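Local coordinates for pyridoxamine 5-phosphate-dependent dehydrase (Escherichia coli, PDB 3B8X), which catalyses removal of the C3'-hydroxyl from GDP-4-keto-6-deoxy-D-mannose by combined transamination and deoxygenation, a step in L-colitose biosynthesis for the O-antigen, at residues Glu82-Ala87 with Glu123-Ser128; Val104-Ile109 with Phe350-His355; Arg276-Tyr281 with Ile376-Glu381; Ser301-Phe306 with Val371-Ile376. The protein carries 1 engineered substitution. All blocks are in the same frame, centred on the assembly; numbering follows the deposited sequence.

Contact 1. Residues Glu82-Ala87 with Glu123-Ser128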
loop_
_atom_site.group_PDB
_atom_site.type_symbol
_atom_site.label_atom_id
_atom_site.label_comp_id
_atom_site.label_asym_id
_atom_site.label_seq_id
_atom_site.Cartn_x
_atom_site.Cartn_y
_atom_site.Cartn_z
ATOM N N GLU B 82 5.643 -8.572 -22.873
ATOM C CA GLU B 82 6.976 -7.993 -22.723
ATOM C C GLU B 82 7.043 -6.494 -22.408
ATOM O O GLU B 82 6.468 -5.661 -23.124
ATOM C CB GLU B 82 7.876 -8.303 -23.924
ATOM C CG GLU B 82 9.312 -7.730 -23.756
ATOM C CD GLU B 82 10.184 -7.909 -24.995
ATOM O OE1 GLU B 82 10.561 -9.078 -25.264
ATOM O OE2 GLU B 82 10.452 -6.898 -25.699
ATOM N N ILE B 83 7.788 -6.183 -21.341
ATOM C CA ILE B 83 8.049 -4.808 -20.907
ATOM C C ILE B 83 9.577 -4.660 -20.685
ATOM O O ILE B 83 10.231 -5.511 -20.035
ATOM C CB ILE B 83 7.202 -4.369 -19.657
ATOM C CG1 ILE B 83 7.512 -2.920 -19.269
ATOM C CG2 ILE B 83 7.481 -5.232 -18.443
ATOM C CD1 ILE B 83 6.312 -2.103 -18.842
ATOM N N ILE B 84 10.139 -3.598 -21.271
ATOM C CA ILE B 84 11.574 -3.296 -21.185
ATOM C C ILE B 84 11.740 -2.209 -20.102
ATOM O O ILE B 84 10.929 -1.291 -19.995
ATOM C CB ILE B 84 12.047 -2.635 -22.521
ATOM C CG1 ILE B 84 12.130 -3.662 -23.653
ATOM C CG2 ILE B 84 13.364 -1.876 -22.353
ATOM C CD1 ILE B 84 12.231 -3.006 -25.015
ATOM N N VAL B 85 12.772 -2.336 -19.280
ATOM C CA VAL B 85 13.063 -1.356 -18.236
ATOM C C VAL B 85 14.592 -1.227 -18.224
ATOM O O VAL B 85 15.292 -2.197 -18.587
ATOM C CB VAL B 85 12.746 -1.934 -16.833
ATOM C CG1 VAL B 85 11.261 -2.006 -16.614
ATOM C CG2 VAL B 85 13.380 -3.300 -16.670
ATOM N N PRO B 86 15.102 -0.089 -17.744
ATOM C CA PRO B 86 16.560 0.084 -17.575
ATOM C C PRO B 86 17.028 -0.792 -16.412
ATOM O O PRO B 86 16.232 -1.256 -15.588
ATOM C CB PRO B 86 16.699 1.568 -17.209
ATOM C CG PRO B 86 15.399 1.887 -16.515
ATOM C CD PRO B 86 14.359 1.117 -17.330
ATOM N N ALA B 87 18.324 -1.044 -16.382
ATOM C CA ALA B 87 18.990 -1.919 -15.435
ATOM C C ALA B 87 19.149 -1.287 -14.071
ATOM O O ALA B 87 19.520 -1.969 -13.134
ATOM C CB ALA B 87 20.380 -2.321 -15.976
ATOM N N GLU B 123 17.954 -1.488 -30.108
ATOM C CA GLU B 123 18.250 -2.892 -30.417
ATOM C C GLU B 123 17.245 -3.849 -29.782
ATOM O O GLU B 123 16.862 -4.898 -30.341
ATOM C CB GLU B 123 19.597 -3.227 -29.782
ATOM C CG GLU B 123 20.654 -3.971 -30.604
ATOM C CD GLU B 123 21.876 -4.408 -29.752
ATOM O OE1 GLU B 123 22.371 -3.614 -28.894
ATOM O OE2 GLU B 123 22.332 -5.564 -29.944
ATOM N N ALA B 124 16.891 -3.504 -28.553
ATOM C CA ALA B 124 16.008 -4.330 -27.739
ATOM C C ALA B 124 14.532 -4.404 -28.144
ATOM O O ALA B 124 13.839 -5.382 -27.835
ATOM C CB ALA B 124 16.109 -3.871 -26.291
ATOM N N VAL B 125 14.029 -3.340 -28.755
ATOM C CA VAL B 125 12.628 -3.254 -29.085
ATOM C C VAL B 125 12.274 -4.214 -30.216
ATOM O O VAL B 125 12.747 -4.050 -31.338
ATOM C CB VAL B 125 12.257 -1.801 -29.459
ATOM C CG1 VAL B 125 10.842 -1.754 -29.993
ATOM C CG2 VAL B 125 12.404 -0.898 -28.248
ATOM N N THR B 126 11.469 -5.230 -29.925
ATOM C CA THR B 126 11.078 -6.205 -30.952
ATOM C C THR B 126 9.553 -6.203 -31.158
ATOM O O THR B 126 8.850 -5.380 -30.584
ATOM C CB THR B 126 11.612 -7.627 -30.616
ATOM O OG1 THR B 126 10.575 -8.396 -30.001
ATOM C CG2 THR B 126 12.793 -7.541 -29.646
ATOM N N ASP B 127 9.012 -7.089 -31.984
ATOM C CA ASP B 127 7.559 -7.070 -32.174
ATOM C C ASP B 127 6.810 -7.543 -30.927
ATOM O O ASP B 127 5.597 -7.345 -30.821
ATOM C CB ASP B 127 7.153 -7.952 -33.350
ATOM C CG ASP B 127 7.683 -7.438 -34.667
ATOM O OD1 ASP B 127 7.812 -6.196 -34.804
ATOM O OD2 ASP B 127 7.975 -8.278 -35.550
ATOM N N SER B 128 7.545 -8.206 -30.031
ATOM C CA SER B 128 7.001 -8.780 -28.817
ATOM C C SER B 128 6.986 -7.748 -27.701
ATOM O O SER B 128 6.317 -7.939 -26.689
ATOM C CB SER B 128 7.802 -10.028 -28.424
ATOM O OG SER B 128 9.099 -9.708 -27.937
HETATM O O HOH W 1 4.833 -9.710 -25.776
#
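E82 and S128 make the polar end of this contact, I84 with A124 and V125 the apolar one. The E82 side chain runs out nearly straight, CG anti to the backbone N (chi1 -178°), which carries its carboxylate past S128. There OE1 and the S128 hydroxyl OG are 3.1 Å apart, a weak hydrogen bond, and not a settled one, since T126 OG1, 2.9 Å from the same OG, competes for its single proton. The carboxylate has firmer partners beyond the two segments: OE2 takes a hydrogen bond from T129 and a salt bridge from K105. Water 1 ties the backbones together, accepting from E82 N and donating to S128 O at 2.5 Å.

The apolar contacts converge on one methyl. I84 CD1 meets V125 CG2 at 3.9 Å, the two side chains crossing at about a right angle, and touches A124 CB at 4.2 Å.

Helix 118-124 and the turn after it lead from strand 103-107 to strand 129-135, which flank strand 82-86 in the large sheet. The contact therefore belongs to a beta-alpha-beta crossover passing over the intervening strand 82-86, within the large sheet of the aspartate aminotransferase fold.

Contact 2. Residues Val104-Ile109 with Phe350-His355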
loop_
_atom_site.group_PDB
_atom_site.type_symbol
_atom_site.label_atom_id
_atom_site.label_comp_id
_atom_site.label_asym_id
_atom_site.label_seq_id
_atom_site.Cartn_x
_atom_site.Cartn_y
_atom_site.Cartn_z
ATOM N N VAL B 104 9.879 -9.367 -18.127
ATOM C CA VAL B 104 10.704 -8.167 -18.047
ATOM C C VAL B 104 11.968 -8.294 -18.892
ATOM O O VAL B 104 12.686 -9.280 -18.722
ATOM C CB VAL B 104 11.139 -7.896 -16.577
ATOM C CG1 VAL B 104 11.954 -6.579 -16.460
ATOM C CG2 VAL B 104 9.885 -7.839 -15.654
ATOM N N LYS B 105 12.240 -7.298 -19.747
ATOM C CA LYS B 105 13.453 -7.232 -20.563
ATOM C C LYS B 105 14.381 -6.125 -20.099
ATOM O O LYS B 105 14.111 -4.928 -20.309
ATOM C CB LYS B 105 13.144 -6.960 -22.020
ATOM C CG LYS B 105 14.357 -7.288 -22.932
ATOM C CD LYS B 105 14.051 -7.015 -24.432
ATOM C CE LYS B 105 13.743 -8.286 -25.277
ATOM N NZ LYS B 105 13.088 -8.024 -26.643
ATOM N N PHE B 106 15.502 -6.522 -19.523
ATOM C CA PHE B 106 16.429 -5.530 -19.019
ATOM C C PHE B 106 17.352 -4.980 -20.078
ATOM O O PHE B 106 17.885 -5.717 -20.892
ATOM C CB PHE B 106 17.246 -6.073 -17.859
ATOM C CG PHE B 106 16.441 -6.324 -16.620
ATOM C CD1 PHE B 106 15.864 -7.565 -16.386
ATOM C CD2 PHE B 106 16.274 -5.325 -15.669
ATOM C CE1 PHE B 106 15.079 -7.789 -15.245
ATOM C CE2 PHE B 106 15.572 -5.578 -14.473
ATOM C CZ PHE B 106 14.962 -6.813 -14.282
ATOM N N VAL B 107 17.570 -3.675 -20.003
ATOM C CA VAL B 107 18.477 -2.978 -20.913
ATOM C C VAL B 107 19.459 -2.104 -20.122
ATOM O O VAL B 107 19.060 -1.491 -19.139
ATOM C CB VAL B 107 17.675 -2.081 -21.837
ATOM C CG1 VAL B 107 18.586 -1.281 -22.759
ATOM C CG2 VAL B 107 16.704 -2.932 -22.657
ATOM N N ASP B 108 20.724 -2.074 -20.542
ATOM C CA ASP B 108 21.776 -1.266 -19.908
ATOM C C ASP B 108 21.461 0.217 -19.966
ATOM O O ASP B 108 20.704 0.736 -20.798
ATOM C CB ASP B 108 23.111 -1.423 -20.666
ATOM C CG ASP B 108 24.351 -1.392 -19.753
ATOM O OD1 ASP B 108 24.241 -1.228 -18.517
ATOM O OD2 ASP B 108 25.479 -1.549 -20.273
ATOM N N ILE B 109 22.141 0.923 -19.080
ATOM C CA ILE B 109 21.984 2.348 -18.975
ATOM C C ILE B 109 23.168 2.978 -19.668
ATOM O O ILE B 109 24.163 2.304 -20.021
ATOM C CB ILE B 109 22.061 2.774 -17.502
ATOM C CG1 ILE B 109 23.320 2.189 -16.864
ATOM C CG2 ILE B 109 20.828 2.293 -16.756
ATOM C CD1 ILE B 109 24.129 3.186 -15.968
ATOM N N PHE B 350 11.202 -13.735 -10.984
ATOM C CA PHE B 350 10.861 -13.065 -12.234
ATOM C C PHE B 350 10.932 -13.967 -13.455
ATOM O O PHE B 350 11.701 -14.910 -13.497
ATOM C CB PHE B 350 11.870 -11.940 -12.501
ATOM C CG PHE B 350 11.586 -10.671 -11.767
ATOM C CD1 PHE B 350 11.596 -10.645 -10.386
ATOM C CD2 PHE B 350 11.328 -9.489 -12.466
ATOM C CE1 PHE B 350 11.349 -9.457 -9.714
ATOM C CE2 PHE B 350 11.041 -8.275 -11.783
ATOM C CZ PHE B 350 11.065 -8.273 -10.410
ATOM N N ASP B 351 10.222 -13.543 -14.494
ATOM C CA ASP B 351 10.284 -14.130 -15.814
ATOM C C ASP B 351 10.971 -12.981 -16.571
ATOM O O ASP B 351 10.335 -12.008 -16.930
ATOM C CB ASP B 351 8.860 -14.342 -16.345
ATOM C CG ASP B 351 8.828 -14.577 -17.842
ATOM O OD1 ASP B 351 9.875 -14.981 -18.376
ATOM O OD2 ASP B 351 7.783 -14.355 -18.494
ATOM N N TYR B 352 12.278 -13.045 -16.750
ATOM C CA TYR B 352 12.940 -11.924 -17.399
ATOM C C TYR B 352 14.075 -12.374 -18.274
ATOM O O TYR B 352 14.540 -13.507 -18.191
ATOM C CB TYR B 352 13.580 -11.022 -16.349
ATOM C CG TYR B 352 14.796 -11.647 -15.685
ATOM C CD1 TYR B 352 16.086 -11.191 -15.949
ATOM C CD2 TYR B 352 14.641 -12.661 -14.750
ATOM C CE1 TYR B 352 17.195 -11.753 -15.306
ATOM C CE2 TYR B 352 15.735 -13.246 -14.099
ATOM C CZ TYR B 352 17.008 -12.790 -14.393
ATOM O OH TYR B 352 18.067 -13.400 -13.757
ATOM N N THR B 353 14.588 -11.420 -19.032
ATOM C CA THR B 353 15.732 -11.658 -19.892
ATOM C C THR B 353 16.590 -10.401 -19.848
ATOM O O THR B 353 16.148 -9.341 -19.417
ATOM C CB THR B 353 15.284 -11.858 -21.375
ATOM O OG1 THR B 353 16.398 -12.264 -22.176
ATOM C CG2 THR B 353 14.741 -10.573 -21.936
ATOM N N VAL B 354 17.819 -10.523 -20.320
ATOM C CA VAL B 354 18.674 -9.367 -20.433
ATOM C C VAL B 354 19.039 -9.095 -21.873
ATOM O O VAL B 354 19.553 -9.965 -22.570
ATOM C CB VAL B 354 19.977 -9.530 -19.708
ATOM C CG1 VAL B 354 20.829 -8.345 -20.067
ATOM C CG2 VAL B 354 19.753 -9.558 -18.230
ATOM N N HIS B 355 18.837 -7.866 -22.310
ATOM C CA HIS B 355 19.245 -7.520 -23.651
ATOM C C HIS B 355 20.742 -7.288 -23.694
ATOM O O HIS B 355 21.253 -6.411 -23.008
ATOM C CB HIS B 355 18.637 -6.215 -24.102
ATOM C CG HIS B 355 19.177 -5.741 -25.415
ATOM N ND1 HIS B 355 19.066 -6.492 -26.564
ATOM C CD2 HIS B 355 19.831 -4.607 -25.764
ATOM C CE1 HIS B 355 19.610 -5.835 -27.571
ATOM N NE2 HIS B 355 20.081 -4.688 -27.112
HETATM O O HOH W 2 21.176 -3.852 -22.978
#
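V104 and F106 pair with Y352 and V354 on one face of two parallel strands, K105 with T353 on the other. Four backbone hydrogen bonds zip the ladder: V104 N to D351 O, T353 N to V104 O, F106 N to T353 O and H355 N to F106 O. The third is nearly straight (175°), and the last is the shortest, with H355 N 2.7 Å from F106 O.

Packing is tightest between K105 and T353, which lie side by side; K105 CG and T353 CG2 are only 3.5 Å apart. On the opposite face F106 CE1 sits 3.6 Å from Y352 CD1; the ring planes are almost perpendicular (87°), but the offset makes the pair neither a stack nor edge-to-face. V104 CG2 reaches the edge of the F350 ring at 3.9 Å.

The 350-355 side is more open: D351 is exposed, and Y352 to H355 are partly so. Past the last direct bond, water 2 continues the link, donating to H355 O and accepting from D108 N.

Strand 351-354 is the outermost strand here, beyond 103-107. Y94 and L97 of helix 91-99 back V104, F106 and F350, while S120 and A124 of helix 118-124 lie against V107 and H355.

Contact 3. Residues Arg276-Tyr281 with Ile376-Glu381. With NA (sodium ion), chain L.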
loop_
_atom_site.group_PDB
_atom_site.type_symbol
_atom_site.label_atom_id
_atom_site.label_comp_id
_atom_site.label_asym_id
_atom_site.label_seq_id
_atom_site.Cartn_x
_atom_site.Cartn_y
_atom_site.Cartn_z
ATOM N N ARG B 276 18.729 23.495 -8.993
ATOM C CA ARG B 276 19.521 23.680 -10.225
ATOM C C ARG B 276 20.703 24.640 -10.022
ATOM O O ARG B 276 21.783 24.442 -10.593
ATOM C CB ARG B 276 18.664 24.051 -11.462
ATOM C CG ARG B 276 17.783 22.889 -11.937
ATOM C CD ARG B 276 16.634 23.331 -12.876
ATOM N NE ARG B 276 17.230 23.943 -14.049
ATOM C CZ ARG B 276 18.019 23.296 -14.901
ATOM N NH1 ARG B 276 18.274 22.000 -14.742
ATOM N NH2 ARG B 276 18.562 23.955 -15.912
ATOM N N LYS B 277 20.553 25.674 -9.194
ATOM C CA LYS B 277 21.731 26.539 -9.008
ATOM C C LYS B 277 22.797 25.746 -8.263
ATOM O O LYS B 277 23.987 25.875 -8.528
ATOM C CB LYS B 277 21.403 27.811 -8.242
ATOM C CG LYS B 277 22.502 28.839 -8.342
ATOM C CD LYS B 277 21.968 30.213 -8.698
ATOM C CE LYS B 277 23.104 31.239 -8.715
ATOM N NZ LYS B 277 23.171 32.104 -7.488
ATOM N N ASN B 278 22.359 24.843 -7.399
ATOM C CA ASN B 278 23.349 24.063 -6.669
ATOM C C ASN B 278 24.050 23.214 -7.693
ATOM O O ASN B 278 25.242 22.978 -7.603
ATOM C CB ASN B 278 22.689 23.124 -5.649
ATOM C CG ASN B 278 22.272 23.838 -4.376
ATOM O OD1 ASN B 278 22.860 24.848 -3.980
ATOM N ND2 ASN B 278 21.251 23.299 -3.714
ATOM N N ALA B 279 23.279 22.722 -8.647
ATOM C CA ALA B 279 23.837 21.816 -9.652
ATOM C C ALA B 279 24.855 22.569 -10.496
ATOM O O ALA B 279 25.848 22.012 -10.927
ATOM C CB ALA B 279 22.726 21.217 -10.522
ATOM N N GLU B 280 24.601 23.847 -10.728
ATOM C CA GLU B 280 25.505 24.620 -11.547
ATOM C C GLU B 280 26.862 24.758 -10.891
ATOM O O GLU B 280 27.899 24.561 -11.521
ATOM C CB GLU B 280 24.910 25.996 -11.787
ATOM C CG GLU B 280 25.877 27.032 -12.298
ATOM C CD GLU B 280 25.191 28.375 -12.346
ATOM O OE1 GLU B 280 25.065 29.037 -11.291
ATOM O OE2 GLU B 280 24.703 28.724 -13.436
ATOM N N TYR B 281 26.855 25.074 -9.608
ATOM C CA TYR B 281 28.091 25.211 -8.854
ATOM C C TYR B 281 28.830 23.864 -8.757
ATOM O O TYR B 281 30.042 23.737 -8.986
ATOM C CB TYR B 281 27.714 25.726 -7.465
ATOM C CG TYR B 281 28.911 26.145 -6.673
ATOM C CD1 TYR B 281 29.662 27.231 -7.095
ATOM C CD2 TYR B 281 29.347 25.416 -5.559
ATOM C CE1 TYR B 281 30.773 27.640 -6.401
ATOM C CE2 TYR B 281 30.467 25.798 -4.878
ATOM C CZ TYR B 281 31.180 26.928 -5.303
ATOM O OH TYR B 281 32.301 27.357 -4.610
ATOM N N ILE B 376 17.761 24.063 -0.652
ATOM C CA ILE B 376 18.463 25.130 0.066
ATOM C C ILE B 376 19.883 25.206 -0.552
ATOM O O ILE B 376 20.434 24.174 -0.901
ATOM C CB ILE B 376 18.641 24.704 1.576
ATOM C CG1 ILE B 376 17.297 24.471 2.250
ATOM C CG2 ILE B 376 19.391 25.752 2.381
ATOM C CD1 ILE B 376 17.284 23.215 3.084
ATOM N N GLU B 377 20.476 26.394 -0.697
ATOM C CA GLU B 377 21.821 26.490 -1.285
ATOM C C GLU B 377 22.784 25.600 -0.540
ATOM O O GLU B 377 22.693 25.486 0.677
ATOM C CB GLU B 377 22.366 27.929 -1.326
ATOM C CG GLU B 377 22.607 28.581 0.052
ATOM C CD GLU B 377 24.015 28.395 0.615
ATOM O OE1 GLU B 377 24.893 27.793 -0.036
ATOM O OE2 GLU B 377 24.247 28.830 1.756
ATOM N N LEU B 378 23.739 25.036 -1.273
ATOM C CA LEU B 378 24.725 24.131 -0.706
ATOM C C LEU B 378 26.161 24.558 -1.066
ATOM O O LEU B 378 27.064 23.705 -1.169
ATOM C CB LEU B 378 24.464 22.729 -1.297
ATOM C CG LEU B 378 23.319 21.934 -0.664
ATOM C CD1 LEU B 378 22.941 20.675 -1.461
ATOM C CD2 LEU B 378 23.711 21.551 0.749
ATOM N N PHE B 379 26.398 25.851 -1.258
ATOM C CA PHE B 379 27.739 26.257 -1.682
ATOM C C PHE B 379 28.871 25.817 -0.809
ATOM O O PHE B 379 29.880 25.360 -1.330
ATOM C CB PHE B 379 27.869 27.736 -2.041
ATOM C CG PHE B 379 26.756 28.248 -2.898
ATOM C CD1 PHE B 379 25.887 29.223 -2.411
ATOM C CD2 PHE B 379 26.521 27.711 -4.153
ATOM C CE1 PHE B 379 24.837 29.671 -3.165
ATOM C CE2 PHE B 379 25.460 28.155 -4.920
ATOM C CZ PHE B 379 24.616 29.147 -4.421
ATOM N N ASP B 380 28.713 25.966 0.514
ATOM C CA ASP B 380 29.806 25.551 1.426
ATOM C C ASP B 380 29.984 24.066 1.439
ATOM O O ASP B 380 31.099 23.553 1.514
ATOM C CB ASP B 380 29.584 26.053 2.855
ATOM C CG ASP B 380 29.498 27.571 2.920
ATOM O OD1 ASP B 380 30.166 28.238 2.098
ATOM O OD2 ASP B 380 28.709 28.087 3.736
ATOM N N GLU B 381 28.855 23.380 1.405
ATOM C CA GLU B 381 28.840 21.934 1.414
ATOM C C GLU B 381 29.503 21.367 0.165
ATOM O O GLU B 381 30.140 20.327 0.202
ATOM C CB GLU B 381 27.394 21.449 1.562
ATOM C CG GLU B 381 26.802 21.716 2.942
ATOM C CD GLU B 381 26.112 23.079 3.024
ATOM O OE1 GLU B 381 26.403 23.931 2.174
ATOM O OE2 GLU B 381 25.268 23.318 3.917
HETATM NA NA NA L . 25.861 27.704 4.158
HETATM O O HOH W 3 23.393 26.931 4.283
HETATM O O HOH W 4 26.266 29.809 3.102
HETATM O O HOH W 5 26.189 26.689 2.017
HETATM O O HOH W 6 26.595 25.351 5.569
HETATM O O HOH W 7 26.724 28.901 6.116
#
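F379 points the edge of its ring at the face of Y281, with CD2 3.8 Å from Y281 CG. The pair is T-shaped, planes at 81° and centroids 5.4 Å apart. Y281 holds its ring there with CG anti to the backbone N (chi1 -170°), and its hydroxyl is hydrogen-bonded to D383, a turn further along helix 379-388.

Beside the rings, N278 clasps the incoming chain with both ends of its amide. Its OD1 accepts from L378 N at 2.9 Å, met from above the carbonyl plane, and its ND2 donates almost straight (167°) to I376 O. The long helix 255-286 thus grips the C-terminal helix at its start, where L378 is the N-cap residue. Just inside, F379 N donates to E377 OE1 at 2.7 Å.

On the solvent side D380 OD2 binds a sodium ion at 2.9 Å together with five waters, two of which donate to E377 OE2. E377 and D380 are magnesium ligands in another structure of this protein.

Contact 4. Residues Ser301-Phe306 with Val371-Ile376. With NA (sodium ion), chain K.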
loop_
_atom_site.group_PDB
_atom_site.type_symbol
_atom_site.label_atom_id
_atom_site.label_comp_id
_atom_site.label_asym_id
_atom_site.label_seq_id
_atom_site.Cartn_x
_atom_site.Cartn_y
_atom_site.Cartn_z
ATOM N N SER B 301 17.263 18.976 -15.937
ATOM C CA SER B 301 17.181 18.053 -14.817
ATOM C C SER B 301 16.718 18.737 -13.532
ATOM O O SER B 301 16.931 19.935 -13.334
ATOM C CB SER B 301 18.576 17.428 -14.631
ATOM O OG SER B 301 18.685 16.618 -13.483
ATOM N N SER B 302 16.058 17.985 -12.645
ATOM C CA SER B 302 15.651 18.569 -11.365
ATOM C C SER B 302 16.672 18.152 -10.309
ATOM O O SER B 302 16.506 18.445 -9.128
ATOM C CB SER B 302 14.211 18.208 -10.934
ATOM O OG SER B 302 13.963 16.801 -10.963
ATOM N N TRP B 303 17.747 17.486 -10.734
ATOM C CA TRP B 303 18.880 17.181 -9.851
ATOM C C TRP B 303 18.501 16.677 -8.474
ATOM O O TRP B 303 18.686 17.375 -7.465
ATOM C CB TRP B 303 19.766 18.444 -9.706
ATOM C CG TRP B 303 20.414 18.830 -11.018
ATOM C CD1 TRP B 303 19.987 19.781 -11.917
ATOM C CD2 TRP B 303 21.545 18.186 -11.629
ATOM N NE1 TRP B 303 20.794 19.776 -13.043
ATOM C CE2 TRP B 303 21.747 18.799 -12.896
ATOM C CE3 TRP B 303 22.419 17.155 -11.219
ATOM C CZ2 TRP B 303 22.798 18.431 -13.746
ATOM C CZ3 TRP B 303 23.496 16.797 -12.068
ATOM C CH2 TRP B 303 23.673 17.449 -13.309
ATOM N N PHE B 304 18.071 15.426 -8.398
ATOM C CA PHE B 304 17.603 14.861 -7.144
ATOM C C PHE B 304 18.771 14.758 -6.169
ATOM O O PHE B 304 18.638 14.983 -4.956
ATOM C CB PHE B 304 17.006 13.486 -7.467
ATOM C CG PHE B 304 16.662 12.672 -6.266
ATOM C CD1 PHE B 304 15.382 12.736 -5.714
ATOM C CD2 PHE B 304 17.607 11.808 -5.736
ATOM C CE1 PHE B 304 15.051 11.951 -4.610
ATOM C CE2 PHE B 304 17.330 11.033 -4.630
ATOM C CZ PHE B 304 16.034 11.092 -4.049
ATOM N N GLY B 305 19.917 14.389 -6.720
ATOM C CA GLY B 305 21.158 14.238 -5.966
ATOM C C GLY B 305 22.328 14.383 -6.918
ATOM O O GLY B 305 22.137 14.531 -8.114
ATOM N N PHE B 306 23.534 14.291 -6.391
ATOM C CA PHE B 306 24.755 14.426 -7.175
ATOM C C PHE B 306 25.535 13.123 -7.262
ATOM O O PHE B 306 26.217 12.723 -6.295
ATOM C CB PHE B 306 25.617 15.480 -6.471
ATOM C CG PHE B 306 25.026 16.845 -6.531
ATOM C CD1 PHE B 306 24.896 17.623 -5.381
ATOM C CD2 PHE B 306 24.543 17.327 -7.750
ATOM C CE1 PHE B 306 24.395 18.922 -5.468
ATOM C CE2 PHE B 306 24.005 18.614 -7.862
ATOM C CZ PHE B 306 23.895 19.384 -6.694
ATOM N N VAL B 371 25.669 11.854 -3.559
ATOM C CA VAL B 371 25.553 12.688 -2.375
ATOM C C VAL B 371 24.345 13.564 -2.539
ATOM O O VAL B 371 23.707 13.574 -3.579
ATOM C CB VAL B 371 26.821 13.490 -2.017
ATOM C CG1 VAL B 371 28.005 12.483 -1.749
ATOM C CG2 VAL B 371 27.154 14.550 -3.086
ATOM N N GLY B 372 23.950 14.268 -1.495
ATOM C CA GLY B 372 22.706 14.955 -1.672
ATOM C C GLY B 372 22.587 16.284 -2.399
ATOM O O GLY B 372 23.516 17.087 -2.511
ATOM N N ASN B 373 21.378 16.528 -2.878
ATOM C CA ASN B 373 21.094 17.902 -3.348
ATOM C C ASN B 373 19.866 18.347 -2.530
ATOM O O ASN B 373 19.035 17.531 -2.137
ATOM C CB ASN B 373 20.881 17.996 -4.866
ATOM C CG ASN B 373 20.854 19.458 -5.359
ATOM O OD1 ASN B 373 21.184 20.387 -4.613
ATOM N ND2 ASN B 373 20.443 19.654 -6.616
ATOM N N HIS B 374 19.741 19.626 -2.222
ATOM C CA HIS B 374 18.608 20.098 -1.437
ATOM C C HIS B 374 17.997 21.342 -2.076
ATOM O O HIS B 374 18.613 21.977 -2.931
ATOM C CB HIS B 374 19.048 20.521 0.022
ATOM C CG HIS B 374 19.782 19.466 0.788
ATOM N ND1 HIS B 374 19.551 19.238 2.125
ATOM C CD2 HIS B 374 20.763 18.604 0.422
ATOM C CE1 HIS B 374 20.355 18.277 2.550
ATOM N NE2 HIS B 374 21.129 17.905 1.549
ATOM N N GLN B 375 16.837 21.748 -1.566
ATOM C CA GLN B 375 16.130 22.943 -2.039
ATOM C C GLN B 375 16.644 24.199 -1.352
ATOM O O GLN B 375 16.019 25.233 -1.399
ATOM C CB GLN B 375 14.639 22.802 -1.748
ATOM C CG GLN B 375 14.227 22.906 -0.258
ATOM C CD GLN B 375 14.835 21.857 0.707
ATOM O OE1 GLN B 375 15.165 20.724 0.334
ATOM N NE2 GLN B 375 14.969 22.249 1.962
ATOM N N ILE B 376 17.761 24.063 -0.652
ATOM C CA ILE B 376 18.463 25.130 0.066
ATOM C C ILE B 376 19.883 25.206 -0.552
ATOM O O ILE B 376 20.434 24.174 -0.901
ATOM C CB ILE B 376 18.641 24.704 1.576
ATOM C CG1 ILE B 376 17.297 24.471 2.250
ATOM C CG2 ILE B 376 19.391 25.752 2.381
ATOM C CD1 ILE B 376 17.284 23.215 3.084
HETATM NA NA NA K . 18.146 15.293 -1.081
HETATM O O HOH W 8 19.560 13.959 -2.516
HETATM O O HOH W 9 16.544 14.848 -2.997
HETATM O O HOH W 10 17.451 12.509 -1.014
HETATM O O HOH W 11 16.294 16.419 -0.266
#
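F306 and V371 form an antiparallel hydrogen-bonded pair, each backbone N 2.9 Å from the other's O. On the face they share, F306 CB packs against V371 CG2 at 3.8 Å.

N373 does most of the side-chain work. With CG anti to its backbone N (chi1 -169°), it lies over the F306 ring: CB makes a CH-pi contact 4.0 Å from the ring centroid, and the amide, tilted 28° from the ring plane, brings CG within 3.3 Å of F306 CZ. From there ND2 donates to W303 O at 3.0 Å, while OD1 accepts from N278 on helix 255-286.

The N373 backbone O binds a sodium ion at 2.6 Å, as does L8 O. Water 8, another ligand of the ion, donates to F304 O and accepts from N373 N. The buried amide thus has partners at both ends that fix which is oxygen and which nitrogen, consistent with a main chain held steady where its carbonyl meets the sodium.

Overall arrangement
The four contacts fall into two pairs. Contacts 1 and 2, their centres 7 Å apart, lie toward the 351-354 edge of the large mixed sheet and are joined by neighbouring strands 82-86 and 103-107, with I83 O 2.7 Å from K105 N. Contacts 3 and 4 are 8 Å apart, share I376 and join the small antiparallel sheet to helices 255-286 and 379-388; R276 NH1 lies 2.8 Å from S301 O. Some 29 Å separates the centres of contacts 2 and 4. Contact 4 comes close to the active-site ligand, the F304 side chain being about 4 Å from a bound sugar nucleotide-cofactor adduct, whereas the F106 side chain of contact 2 stays about 12 Å from one.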